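Local coordinates for protein transcription regulator AmtR (PDB 5E57) that probably acts as a TetR-family transcription factor that binds regulatory DNA and takes part in nitrogen regulation in Mycobacterium smegmatis, at residues Ile13-Ala18 with Ala98-Leu103; Ser94-Gly99 with Glu157-Ser162. All blocks are in the same frame, centred on the assembly; numbering follows the deposited sequence.

Overall arrangement
Helix 9-23, the first helix, packs beside the predicted helix-turn-helix of the N-terminal TetR-type domain. Its residues Ile13-Ala18 meet Ala98-Leu103, 80 residues further on, in the loop that follows helix 82-98. Interaction 1 closes that span and ties the DNA-binding part to the larger helical body. Interaction 2 starts on the last turn of helix 82-98, before the loop begins, and closes a second span at Glu157-Ser162 on helix 151-165. The two spans follow one another end to end, sharing Ala98 and Gly99, and neither nests within the other. The centres of the two contacts lie about 13 Å apart, and a probable hydrogen bond from Asn102 to Ile160 O joins them directly, making a continuous path from helix 9-23 to helix 151-165.

Interaction 1. Residues Ile13-Ala18 with Ala98-Leu103; sequences ILDAAA and AGRWNL
Ala18, on helix 9-23, and Trp101, in the loop after helix 82-98, bring their backbones together, with CA atoms 6.2 Å apart. The indole is the centre of the contact. Its NE1 donates a hydrogen bond to Asp15 OD1 at 2.8 Å, with a bent N-H...O angle of 146°. The oxygen lies almost in the ring plane, but the N-H meets it from above the carboxylate, whose plane is turned 35° from that of the indole. Asp15 reaches this edge because its CG stands anti to the backbone N (chi1 179°), carrying the acid out from the flank of the helix. Ala18 lies on one side of the indole, its carbonyl carbon over the face and its CB at the rim, 3.7 Å from Trp101 CD1. On the opposite face lies Arg100, with its CG 3.4 Å above the ring; the chain bends at chi2 so that the guanidinium comes over the far six-membered rim. Leu103 CD2 presses on Ala18 CB at 3.4 Å, a tight carbon contact, while Leu59 of helix 52-61 also touches this alanine. Ala18 is buried, whereas Asp15 and Arg100 lie at the exposed margin. This small, solvent-bordered patch joins the first helix to the loop that follows helix 82-98, at the junction of DNA-binding and C-terminal domains through which many TetR-family regulators, possibly including this one, transmit ligand-induced movement.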
# COMPACT_ATOMS: atom_id res chain seq x y z
N ILE A 13 5.29 -3.51 -26.78
CA ILE A 13 5.06 -4.75 -26.11
C ILE A 13 4.94 -4.47 -24.63
O ILE A 13 3.98 -4.96 -24.01
CB ILE A 13 6.18 -5.77 -26.36
CG1 ILE A 13 6.15 -6.21 -27.82
CG2 ILE A 13 6.00 -6.98 -25.46
CD1 ILE A 13 7.47 -6.80 -28.27
N LEU A 14 5.85 -3.67 -24.10
CA LEU A 14 5.84 -3.35 -22.66
C LEU A 14 4.53 -2.62 -22.30
O LEU A 14 3.88 -2.94 -21.29
CB LEU A 14 7.06 -2.52 -22.26
CG LEU A 14 8.42 -3.27 -22.15
CD1 LEU A 14 9.51 -2.22 -22.05
CD2 LEU A 14 8.44 -4.19 -20.94
N ASP A 15 4.13 -1.66 -23.14
CA ASP A 15 2.92 -0.91 -22.88
C ASP A 15 1.68 -1.80 -22.90
O ASP A 15 0.77 -1.63 -22.07
CB ASP A 15 2.75 0.30 -23.83
CG ASP A 15 1.43 1.08 -23.55
OD1 ASP A 15 1.18 1.61 -22.41
OD2 ASP A 15 0.61 1.16 -24.47
N ALA A 16 1.61 -2.71 -23.90
CA ALA A 16 0.51 -3.59 -24.03
C ALA A 16 0.43 -4.58 -22.84
O ALA A 16 -0.65 -4.83 -22.31
CB ALA A 16 0.60 -4.34 -25.37
N ALA A 17 1.58 -5.11 -22.42
CA ALA A 17 1.64 -6.03 -21.28
C ALA A 17 1.29 -5.31 -19.96
O ALA A 17 0.66 -5.91 -19.06
CB ALA A 17 3.03 -6.64 -21.17
N ALA A 18 1.74 -4.05 -19.82
CA ALA A 18 1.45 -3.33 -18.52
C ALA A 18 -0.06 -3.18 -18.39
O ALA A 18 -0.65 -3.30 -17.34
CB ALA A 18 2.15 -1.97 -18.49
N ALA A 98 3.00 8.81 -12.33
CA ALA A 98 3.02 9.26 -13.71
C ALA A 98 2.84 8.10 -14.64
O ALA A 98 2.66 8.27 -15.82
CB ALA A 98 4.30 9.98 -14.05
N GLY A 99 2.91 6.90 -14.14
CA GLY A 99 2.76 5.80 -15.06
C GLY A 99 1.45 5.89 -15.88
O GLY A 99 0.41 6.28 -15.37
N ARG A 100 1.49 5.53 -17.14
CA ARG A 100 0.22 5.28 -17.81
C ARG A 100 -0.60 4.15 -17.09
O ARG A 100 -1.81 4.22 -16.99
CB ARG A 100 0.51 4.89 -19.25
CG ARG A 100 -0.74 4.45 -19.99
CD ARG A 100 -1.66 5.61 -20.29
NE ARG A 100 -2.91 5.14 -20.90
CZ ARG A 100 -3.97 4.70 -20.22
NH1 ARG A 100 -3.95 4.63 -18.89
NH2 ARG A 100 -5.06 4.31 -20.89
N TRP A 101 0.08 3.15 -16.53
CA TRP A 101 -0.52 1.99 -15.90
C TRP A 101 0.03 1.83 -14.48
O TRP A 101 1.13 2.22 -14.17
CB TRP A 101 -0.27 0.71 -16.73
CG TRP A 101 -0.70 0.85 -18.16
CD1 TRP A 101 0.10 0.97 -19.24
CD2 TRP A 101 -2.03 0.93 -18.63
NE1 TRP A 101 -0.64 1.04 -20.37
CE2 TRP A 101 -1.97 1.06 -20.03
CE3 TRP A 101 -3.28 0.88 -18.01
CZ2 TRP A 101 -3.11 1.17 -20.85
CZ3 TRP A 101 -4.43 0.97 -18.81
CH2 TRP A 101 -4.34 1.14 -20.22
N ASN A 102 -0.77 1.26 -13.60
CA ASN A 102 -0.38 1.22 -12.20
C ASN A 102 0.52 0.02 -11.88
O ASN A 102 0.13 -0.88 -11.15
CB ASN A 102 -1.67 1.23 -11.32
CG ASN A 102 -1.39 1.40 -9.84
OD1 ASN A 102 -0.37 1.96 -9.45
ND2 ASN A 102 -2.32 0.94 -9.00
N LEU A 103 1.75 0.05 -12.38
CA LEU A 103 2.66 -1.16 -12.31
C LEU A 103 3.00 -1.56 -10.90
O LEU A 103 3.21 -2.69 -10.61
CB LEU A 103 3.94 -0.93 -13.08
CG LEU A 103 3.74 -0.67 -14.59
CD1 LEU A 103 5.00 -0.05 -15.20
CD2 LEU A 103 3.25 -1.94 -15.29

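Interaction 2. Residues Ser94-Gly99 with Glu157-Ser162; sequences SQLCAG and ESVINS
Buried apolar packing between two helices, its centre about 6 Å from the centre of the chain, joins the last turn of helix 82-98 to helix 151-165. The segments run nearly parallel, their axes 8.9 Å apart and crossing at -24°. Leu96 and Val159 meet at about a right angle: Val159 CG2 presses on Leu96 CB at 3.4 Å, a close fit for two carbons, and also touches Leu96 CD1 at 4.0 Å. Val159 chi1 of -47° puts CG1 anti to the carbonyl carbon and leaves CG2 between the backbone N and the carbonyl carbon, pointed at Leu96. Cys97 SG comes alongside, 4.0 Å from Val159 CB, and Ile160 CG1 approaches the end of Leu96 at CD1. Both helices belong to the all-helical C-terminal body of the TetR fold, which generally binds ligands and dimerises; helix 151-165 also packs Ser158, Asn161 and Ser162 on Arg154 of the second subunit. Leu96 CD1 also comes near Glu157 CA; the Glu157 carboxylate forms a salt bridge with Arg124, and the side chain is about 3 Å from a bound acetate ion, probably from the crystallisation liquor. Arg163 extends the link by hydrogen bonding Leu96 O and Gly99 O at the end of helix 82-98.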
# COMPACT_ATOMS: atom_id res chain seq x y z
N SER A 94 6.03 10.94 -7.46
CA SER A 94 5.70 11.43 -8.82
C SER A 94 5.82 10.39 -9.90
O SER A 94 4.89 10.22 -10.76
CB SER A 94 6.53 12.61 -9.20
OG SER A 94 6.44 13.62 -8.20
N GLN A 95 6.95 9.67 -9.93
CA GLN A 95 7.10 8.62 -10.96
C GLN A 95 6.05 7.48 -10.88
O GLN A 95 5.54 7.00 -11.92
CB GLN A 95 8.50 8.01 -10.88
CG GLN A 95 9.54 8.89 -11.58
CD GLN A 95 10.67 8.08 -12.21
OE1 GLN A 95 11.47 8.60 -13.01
NE2 GLN A 95 10.74 6.80 -11.84
N LEU A 96 5.72 7.05 -9.67
CA LEU A 96 4.64 6.08 -9.48
C LEU A 96 3.28 6.65 -9.88
O LEU A 96 2.41 5.90 -10.31
CB LEU A 96 4.56 5.57 -8.04
CG LEU A 96 5.75 4.76 -7.51
CD1 LEU A 96 5.57 4.36 -6.05
CD2 LEU A 96 6.01 3.54 -8.35
N CYS A 97 3.08 7.95 -9.73
CA CYS A 97 1.83 8.57 -10.21
C CYS A 97 1.83 8.77 -11.70
O CYS A 97 0.77 8.89 -12.28
CB CYS A 97 1.57 9.93 -9.57
SG CYS A 97 1.19 9.77 -7.85
N ALA A 98 3.00 8.81 -12.33
CA ALA A 98 3.02 9.26 -13.71
C ALA A 98 2.84 8.10 -14.64
O ALA A 98 2.66 8.27 -15.82
CB ALA A 98 4.30 9.98 -14.05
N GLY A 99 2.91 6.90 -14.14
CA GLY A 99 2.76 5.80 -15.06
C GLY A 99 1.45 5.89 -15.88
O GLY A 99 0.41 6.28 -15.37
N GLU A 157 4.76 4.32 -1.47
CA GLU A 157 4.12 3.19 -2.12
C GLU A 157 2.60 3.25 -2.02
O GLU A 157 1.90 2.68 -2.85
CB GLU A 157 4.71 1.82 -1.61
CG GLU A 157 6.17 1.65 -2.15
CD GLU A 157 6.60 0.22 -2.34
OE1 GLU A 157 6.00 -0.64 -1.66
OE2 GLU A 157 7.58 -0.04 -3.12
N SER A 158 2.07 4.00 -1.06
CA SER A 158 0.62 4.14 -0.97
C SER A 158 0.01 4.78 -2.19
O SER A 158 -1.20 4.63 -2.46
CB SER A 158 0.18 4.85 0.30
OG SER A 158 0.24 6.22 0.15
N VAL A 159 0.79 5.45 -2.99
CA VAL A 159 0.17 6.07 -4.21
C VAL A 159 -0.41 4.99 -5.18
O VAL A 159 -1.35 5.26 -5.95
CB VAL A 159 1.08 7.11 -4.90
CG1 VAL A 159 1.67 8.07 -3.89
CG2 VAL A 159 2.20 6.47 -5.71
N ILE A 160 0.19 3.81 -5.11
CA ILE A 160 -0.24 2.65 -5.88
C ILE A 160 -1.68 2.28 -5.47
O ILE A 160 -2.54 2.15 -6.33
CB ILE A 160 0.65 1.44 -5.68
CG1 ILE A 160 2.07 1.61 -6.21
CG2 ILE A 160 0.03 0.20 -6.36
CD1 ILE A 160 3.07 0.72 -5.45
N ASN A 161 -1.92 2.23 -4.18
CA ASN A 161 -3.27 2.02 -3.67
C ASN A 161 -4.23 3.17 -4.05
O ASN A 161 -5.38 2.92 -4.37
CB ASN A 161 -3.25 1.85 -2.17
CG ASN A 161 -2.31 0.74 -1.72
OD1 ASN A 161 -2.74 -0.34 -1.31
ND2 ASN A 161 -1.00 0.99 -1.80
N SER A 162 -3.77 4.42 -4.03
CA SER A 162 -4.60 5.58 -4.44
C SER A 162 -5.03 5.47 -5.90
O SER A 162 -6.19 5.71 -6.23
CB SER A 162 -3.90 6.92 -4.23
OG SER A 162 -3.57 7.14 -2.88